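PDB 3KJJ: NMB1025 protein from Neisseria meningitidis serogroup B, which is of unknown function but belongs to the YjgF/RutC family, whose members form trimers and include reported imine and enamine deaminases. Local coordinates for residues A48-Q53 and W112-K117; L69-Y74 and G86-W91. All coordinates share one frame; numbering follows the deposited sequence. Where two conformers were deposited one is given.

Both contacts set a helix against the same mixed sheet, and their centres lie about 9 Å apart. Contact 1 joins helix 43-60 to strand 114-121; contact 2 joins strand 68-75 to helix 81-91. Along the chain, both segments of contact 2 fall between the two halves of contact 1. Strands 114-121 and 68-75 are antiparallel neighbours, with a probable hydrogen bond from Tyr74 N to Glu115 O (2.9 Å) tying the contacts together. The two helices also meet through Leu51, Trp88 and Trp91. Together they form part of one apolar layer between sheet and helices, joined through Leu51, Ile73 and Ile116, in the YjgF-like fold; three copies of the chain form the assembly.

Contact 1 (A48-Q53 and W112-K117); sequences ADVLAQ and WRVEIK
Ile116 reaches from its strand into the angle between Val50 and Leu51, and it is the side chain to follow. Its CB already lies 3.9 Å from Val50 CG1, and the next atom out, Ile116 CG1, keeps the same 3.9 Å from that methyl. The chain then ends between two neighbours: Ile116 CD1 meets Val50 CG1 at 3.8 Å and Leu51 CD2, also at 3.8 Å. With CG1 anti to its own carbonyl carbon (chi1 -57°) and the rest extended, the isoleucine runs out to the helix at a slant to both partners.

Val50 has a second branch. Its CG2 turns toward Val114, 4.4 Å from Val114 CG1, a looser touch than those made by CG1. It also lies near Val114 O, a buried carbonyl oxygen without a hydrogen-bond partner in the model. No hydrogen bond crosses this interface; it rests on apolar packing, methyl against methyl at the tip of Ile116 and methyl against its CB and CG1 nearer the strand. On the same helix but clear of the contact, Gln53 NE2 donates to Asp49 OD2 over 2.8 Å, from above the carboxylate plane, and Val36 O is a further partner of the same nitrogen.

The axes of the short segments 48-53 and 114-117 approach to 8.8 Å at 24°, so the two run roughly parallel. Beyond the contact, Leu51 continues onto Val87, Trp88 and Trp91 of helix 81-91, and Ile116 touches Ile73 of strand 68-75 and Met84 of helix 81-91. This is alpha/beta layer packing: helix 43-60 lies along the sheet of the YjgF-like fold, beside helix 81-91, its apolar side chains against the strands.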
loop_
_atom_site.group_PDB
_atom_site.type_symbol
_atom_site.label_atom_id
_atom_site.label_comp_id
_atom_site.label_asym_id
_atom_site.label_seq_id
_atom_site.Cartn_x
_atom_site.Cartn_y
_atom_site.Cartn_z
ATOM N N ALA B 48 -2.294 19.820 -6.238
ATOM C CA ALA B 48 -3.628 20.414 -6.105
ATOM C C ALA B 48 -4.656 19.649 -6.931
ATOM O O ALA B 48 -5.721 19.309 -6.426
ATOM C CB ALA B 48 -3.620 21.885 -6.508
ATOM N N ASP B 49 -4.338 19.396 -8.196
ATOM C CA ASP B 49 -5.250 18.672 -9.083
ATOM C C ASP B 49 -5.570 17.265 -8.581
ATOM O O ASP B 49 -6.721 16.815 -8.674
ATOM C CB ASP B 49 -4.701 18.584 -10.506
ATOM C CG ASP B 49 -5.649 17.846 -11.443
ATOM O OD1 ASP B 49 -6.666 18.437 -11.836
ATOM O OD2 ASP B 49 -5.379 16.674 -11.769
ATOM N N VAL B 50 -4.548 16.586 -8.061
ATOM C CA VAL B 50 -4.657 15.206 -7.591
ATOM C C VAL B 50 -5.545 15.168 -6.342
ATOM O O VAL B 50 -6.419 14.311 -6.232
ATOM C CB VAL B 50 -3.249 14.584 -7.349
ATOM C CG1 VAL B 50 -3.296 13.392 -6.413
ATOM C CG2 VAL B 50 -2.616 14.163 -8.706
ATOM N N LEU B 51 -5.322 16.111 -5.425
ATOM C CA LEU B 51 -6.161 16.223 -4.231
ATOM C C LEU B 51 -7.629 16.568 -4.547
ATOM O O LEU B 51 -8.534 16.104 -3.850
ATOM C CB LEU B 51 -5.532 17.154 -3.185
ATOM C CG LEU B 51 -4.154 16.697 -2.655
ATOM C CD1 LEU B 51 -3.471 17.773 -1.830
ATOM C CD2 LEU B 51 -4.228 15.386 -1.856
ATOM N N ALA B 52 -7.865 17.339 -5.611
ATOM C CA ALA B 52 -9.230 17.663 -6.063
ATOM C C ALA B 52 -9.975 16.451 -6.622
ATOM O O ALA B 52 -11.153 16.237 -6.317
ATOM C CB ALA B 52 -9.218 18.827 -7.084
ATOM N N GLN B 53 -9.273 15.636 -7.406
ATOM C CA GLN B 53 -9.768 14.321 -7.820
ATOM C C GLN B 53 -10.123 13.440 -6.636
ATOM O O GLN B 53 -11.187 12.808 -6.619
ATOM C CB GLN B 53 -8.712 13.594 -8.651
ATOM C CG GLN B 53 -8.455 14.189 -10.017
ATOM C CD GLN B 53 -7.353 13.447 -10.737
ATOM O OE1 GLN B 53 -7.475 12.262 -11.011
ATOM N NE2 GLN B 53 -6.261 14.144 -11.028
ATOM N N TRP B 112 4.435 13.487 -15.108
ATOM C CA TRP B 112 3.758 13.350 -13.812
ATOM C C TRP B 112 4.770 13.391 -12.678
ATOM O O TRP B 112 5.690 12.574 -12.620
ATOM C CB TRP B 112 2.962 12.050 -13.718
ATOM C CG TRP B 112 1.819 11.902 -14.687
ATOM C CD1 TRP B 112 1.223 12.880 -15.438
ATOM C CD2 TRP B 112 1.099 10.694 -14.958
ATOM N NE1 TRP B 112 0.198 12.345 -16.184
ATOM C CE2 TRP B 112 0.095 11.007 -15.900
ATOM C CE3 TRP B 112 1.216 9.370 -14.501
ATOM C CZ2 TRP B 112 -0.789 10.043 -16.402
ATOM C CZ3 TRP B 112 0.330 8.415 -14.989
ATOM C CH2 TRP B 112 -0.660 8.758 -15.935
ATOM N N ARG B 113 4.575 14.329 -11.759
ATOM C CA ARG B 113 5.518 14.555 -10.669
ATOM C C ARG B 113 5.006 13.994 -9.343
ATOM O O ARG B 113 5.762 13.900 -8.365
ATOM C CB ARG B 113 5.823 16.052 -10.546
ATOM C CG ARG B 113 6.170 16.714 -11.876
ATOM C CD ARG B 113 7.109 17.874 -11.688
ATOM N NE ARG B 113 8.368 17.450 -11.086
ATOM C CZ ARG B 113 9.461 17.144 -11.775
ATOM N NH1 ARG B 113 10.563 16.781 -11.136
ATOM N NH2 ARG B 113 9.455 17.216 -13.099
ATOM N N VAL B 114 3.719 13.617 -9.321
ATOM C CA VAL B 114 3.065 13.104 -8.108
ATOM C C VAL B 114 1.897 12.157 -8.421
ATOM O O VAL B 114 1.197 12.312 -9.423
ATOM C CB VAL B 114 2.611 14.267 -7.155
ATOM C CG1 VAL B 114 1.528 15.153 -7.827
ATOM C CG2 VAL B 114 2.145 13.737 -5.790
ATOM N N GLU B 115 1.727 11.162 -7.559
ATOM C CA GLU B 115 0.607 10.239 -7.612
ATOM C C GLU B 115 0.269 9.917 -6.164
ATOM O O GLU B 115 1.159 9.650 -5.362
ATOM C CB GLU B 115 0.982 8.966 -8.400
ATOM C CG GLU B 115 -0.141 7.934 -8.550
ATOM C CD GLU B 115 0.177 6.831 -9.562
ATOM O OE1 GLU B 115 1.075 7.015 -10.409
ATOM O OE2 GLU B 115 -0.488 5.776 -9.523
ATOM N N ILE B 116 -1.014 9.960 -5.816
ATOM C CA ILE B 116 -1.416 9.700 -4.431
ATOM C C ILE B 116 -2.462 8.593 -4.390
ATOM O O ILE B 116 -3.484 8.656 -5.095
ATOM C CB ILE B 116 -1.917 10.980 -3.713
ATOM C CG1 ILE B 116 -0.839 12.070 -3.752
ATOM C CG2 ILE B 116 -2.345 10.668 -2.266
ATOM C CD1 ILE B 116 -1.266 13.436 -3.185
ATOM N N LYS B 117 -2.169 7.588 -3.567
ATOM C CA LYS B 117 -2.996 6.407 -3.385
ATOM C C LYS B 117 -3.629 6.436 -2.000
ATOM O O LYS B 117 -2.927 6.452 -0.988
ATOM C CB LYS B 117 -2.137 5.152 -3.534
ATOM C CG LYS B 117 -2.879 3.828 -3.317
ATOM C CD LYS B 117 -3.405 3.283 -4.615
ATOM C CE LYS B 117 -3.550 1.785 -4.538
ATOM N NZ LYS B 117 -4.429 1.283 -5.632
#

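Contact 2 (L69-Y74 and G86-W91); sequences LDAVIY and GVWDAW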
loop_
_atom_site.group_PDB
_atom_site.type_symbol
_atom_site.label_atom_id
_atom_site.label_comp_id
_atom_site.label_asym_id
_atom_site.label_seq_id
_atom_site.Cartn_x
_atom_site.Cartn_y
_atom_site.Cartn_z
ATOM N N LEU B 69 -7.847 7.079 5.771
ATOM C CA LEU B 69 -7.078 6.271 6.688
ATOM C C LEU B 69 -5.584 6.371 6.402
ATOM O O LEU B 69 -4.782 6.554 7.318
ATOM C CB LEU B 69 -7.536 4.824 6.622
ATOM C CG LEU B 69 -8.958 4.555 7.143
ATOM C CD1 LEU B 69 -9.282 3.077 7.031
ATOM C CD2 LEU B 69 -9.138 5.050 8.588
ATOM N N ASP B 70 -5.230 6.277 5.124
ATOM C CA ASP B 70 -3.847 6.103 4.726
ATOM C C ASP B 70 -3.638 6.742 3.357
ATOM O O ASP B 70 -4.521 6.701 2.493
ATOM C CB ASP B 70 -3.516 4.599 4.716
ATOM C CG ASP B 70 -2.061 4.296 4.359
ATOM O OD1 ASP B 70 -1.180 4.454 5.231
ATOM O OD2 ASP B 70 -1.811 3.853 3.212
ATOM N N ALA B 71 -2.466 7.340 3.176
ATOM C CA ALA B 71 -2.103 7.943 1.908
ATOM C C ALA B 71 -0.650 7.597 1.609
ATOM O O ALA B 71 0.219 7.775 2.458
ATOM C CB ALA B 71 -2.278 9.457 1.980
ATOM N N VAL B 72 -0.399 7.089 0.410
ATOM C CA VAL B 72 0.963 6.902 -0.064
ATOM C C VAL B 72 1.149 7.888 -1.198
ATOM O O VAL B 72 0.327 7.959 -2.120
ATOM C CB VAL B 72 1.246 5.469 -0.543
ATOM C CG1 VAL B 72 2.735 5.303 -0.896
ATOM C CG2 VAL B 72 0.849 4.468 0.510
ATOM N N ILE B 73 2.218 8.670 -1.091
ATOM C CA ILE B 73 2.520 9.713 -2.044
ATOM C C ILE B 73 3.798 9.309 -2.737
ATOM O O ILE B 73 4.821 9.087 -2.090
ATOM C CB ILE B 73 2.707 11.082 -1.360
ATOM C CG1 ILE B 73 1.428 11.490 -0.612
ATOM C CG2 ILE B 73 3.091 12.168 -2.398
ATOM C CD1 ILE B 73 1.669 12.587 0.438
ATOM N N TYR B 74 3.699 9.171 -4.050
ATOM C CA TYR B 74 4.826 8.828 -4.875
ATOM C C TYR B 74 5.227 10.122 -5.574
ATOM O O TYR B 74 4.397 10.767 -6.203
ATOM C CB TYR B 74 4.419 7.749 -5.879
ATOM C CG TYR B 74 3.973 6.433 -5.269
ATOM C CD1 TYR B 74 4.898 5.527 -4.747
ATOM C CD2 TYR B 74 2.618 6.080 -5.236
ATOM C CE1 TYR B 74 4.488 4.320 -4.189
ATOM C CE2 TYR B 74 2.207 4.887 -4.680
ATOM C CZ TYR B 74 3.142 4.012 -4.161
ATOM O OH TYR B 74 2.730 2.822 -3.620
ATOM N N GLY B 86 3.482 21.558 1.046
ATOM C CA GLY B 86 2.787 22.838 1.213
ATOM C C GLY B 86 1.324 22.765 0.815
ATOM O O GLY B 86 0.461 23.350 1.479
ATOM N N VAL B 87 1.042 22.019 -0.253
ATOM C CA VAL B 87 -0.314 21.869 -0.736
ATOM C C VAL B 87 -1.063 20.830 0.111
ATOM O O VAL B 87 -2.190 21.077 0.545
ATOM C CB VAL B 87 -0.343 21.579 -2.257
ATOM C CG1 VAL B 87 -1.766 21.296 -2.742
ATOM C CG2 VAL B 87 0.270 22.768 -3.014
ATOM N N TRP B 88 -0.419 19.689 0.352
ATOM C CA TRP B 88 -0.947 18.644 1.231
ATOM C C TRP B 88 -1.326 19.180 2.607
ATOM O O TRP B 88 -2.444 18.954 3.063
ATOM C CB TRP B 88 0.075 17.511 1.367
ATOM C CG TRP B 88 -0.262 16.470 2.386
ATOM C CD1 TRP B 88 0.121 16.454 3.688
ATOM C CD2 TRP B 88 -1.028 15.275 2.174
ATOM N NE1 TRP B 88 -0.364 15.328 4.310
ATOM C CE2 TRP B 88 -1.078 14.590 3.406
ATOM C CE3 TRP B 88 -1.698 14.735 1.073
ATOM C CZ2 TRP B 88 -1.757 13.374 3.566
ATOM C CZ3 TRP B 88 -2.378 13.525 1.231
ATOM C CH2 TRP B 88 -2.402 12.865 2.472
ATOM N N ASP B 89 -0.397 19.895 3.246
ATOM C CA ASP B 89 -0.600 20.470 4.583
ATOM C C ASP B 89 -1.814 21.379 4.692
ATOM O O ASP B 89 -2.483 21.387 5.727
ATOM C CB ASP B 89 0.643 21.234 5.057
ATOM C CG ASP B 89 1.801 20.318 5.370
ATOM O OD1 ASP B 89 1.617 19.083 5.338
ATOM O OD2 ASP B 89 2.900 20.837 5.650
ATOM N N ALA B 90 -2.073 22.149 3.636
ATOM C CA ALA B 90 -3.236 23.043 3.553
ATOM C C ALA B 90 -4.545 22.292 3.292
ATOM O O ALA B 90 -5.622 22.754 3.682
ATOM C CB ALA B 90 -3.014 24.101 2.473
ATOM N N TRP B 91 -4.440 21.139 2.642
ATOM C CA TRP B 91 -5.605 20.358 2.211
ATOM C C TRP B 91 -6.114 19.424 3.296
ATOM O O TRP B 91 -7.324 19.339 3.491
ATOM C CB TRP B 91 -5.294 19.587 0.932
ATOM C CG TRP B 91 -6.343 18.580 0.473
ATOM C CD1 TRP B 91 -7.420 18.828 -0.329
ATOM C CD2 TRP B 91 -6.365 17.168 0.743
ATOM N NE1 TRP B 91 -8.127 17.667 -0.551
ATOM C CE2 TRP B 91 -7.498 16.632 0.088
ATOM C CE3 TRP B 91 -5.538 16.305 1.483
ATOM C CZ2 TRP B 91 -7.827 15.274 0.152
ATOM C CZ3 TRP B 91 -5.856 14.964 1.543
ATOM C CH2 TRP B 91 -7.001 14.457 0.881
#
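The indole of Trp88 lies between the strand and its own helix, with Ile73 CD1 over one face and Trp91 CE3 over the other. Ile73 CD1 makes a CH-pi contact: it stands 4.2 Å from the centroid of Trp88's six-membered ring, only 14° off the normal, and its closest ring atom is Trp88 CE3 at 4.0 Å. Trp91 CE3 sits 4.1 Å above the opposite face, displaced toward the rim. In the plane of the ring, the edge at Trp88 CD1 is met by Asp89 OD1 at 3.4 Å. Ala71 comes in obliquely at the far end of the six-membered ring, its CB pressed to 3.4 Å from Trp88 CH2, a snug fit.

Trp88 CG is anti to the backbone N (chi1 172°), which carries the indole away from the helix backbone and across to the sheet. On the strand, Ala71 and Ile73 are two residues apart and both aim at the helix. The small methyl meets the end of the ring, and the longer isoleucine arm sets its terminal methyl, CD1, over the face.

This joins the first strand and the helix of the beta-alpha-beta unit made by strand 68-75, helix 81-91 and strand 99-104. Arg100, on the last of these, makes a cation-pi contact with Trp88. No hydrogen bond passes between the two segments. The indole's one N-H is instead bonded to Arg19 O of the third subunit, and Asp89 OD2 forms a salt bridge with the same arginine. Chemically, then, Trp88 gives its carbon surface to its own subunit's core and its polar edge to the trimer interface.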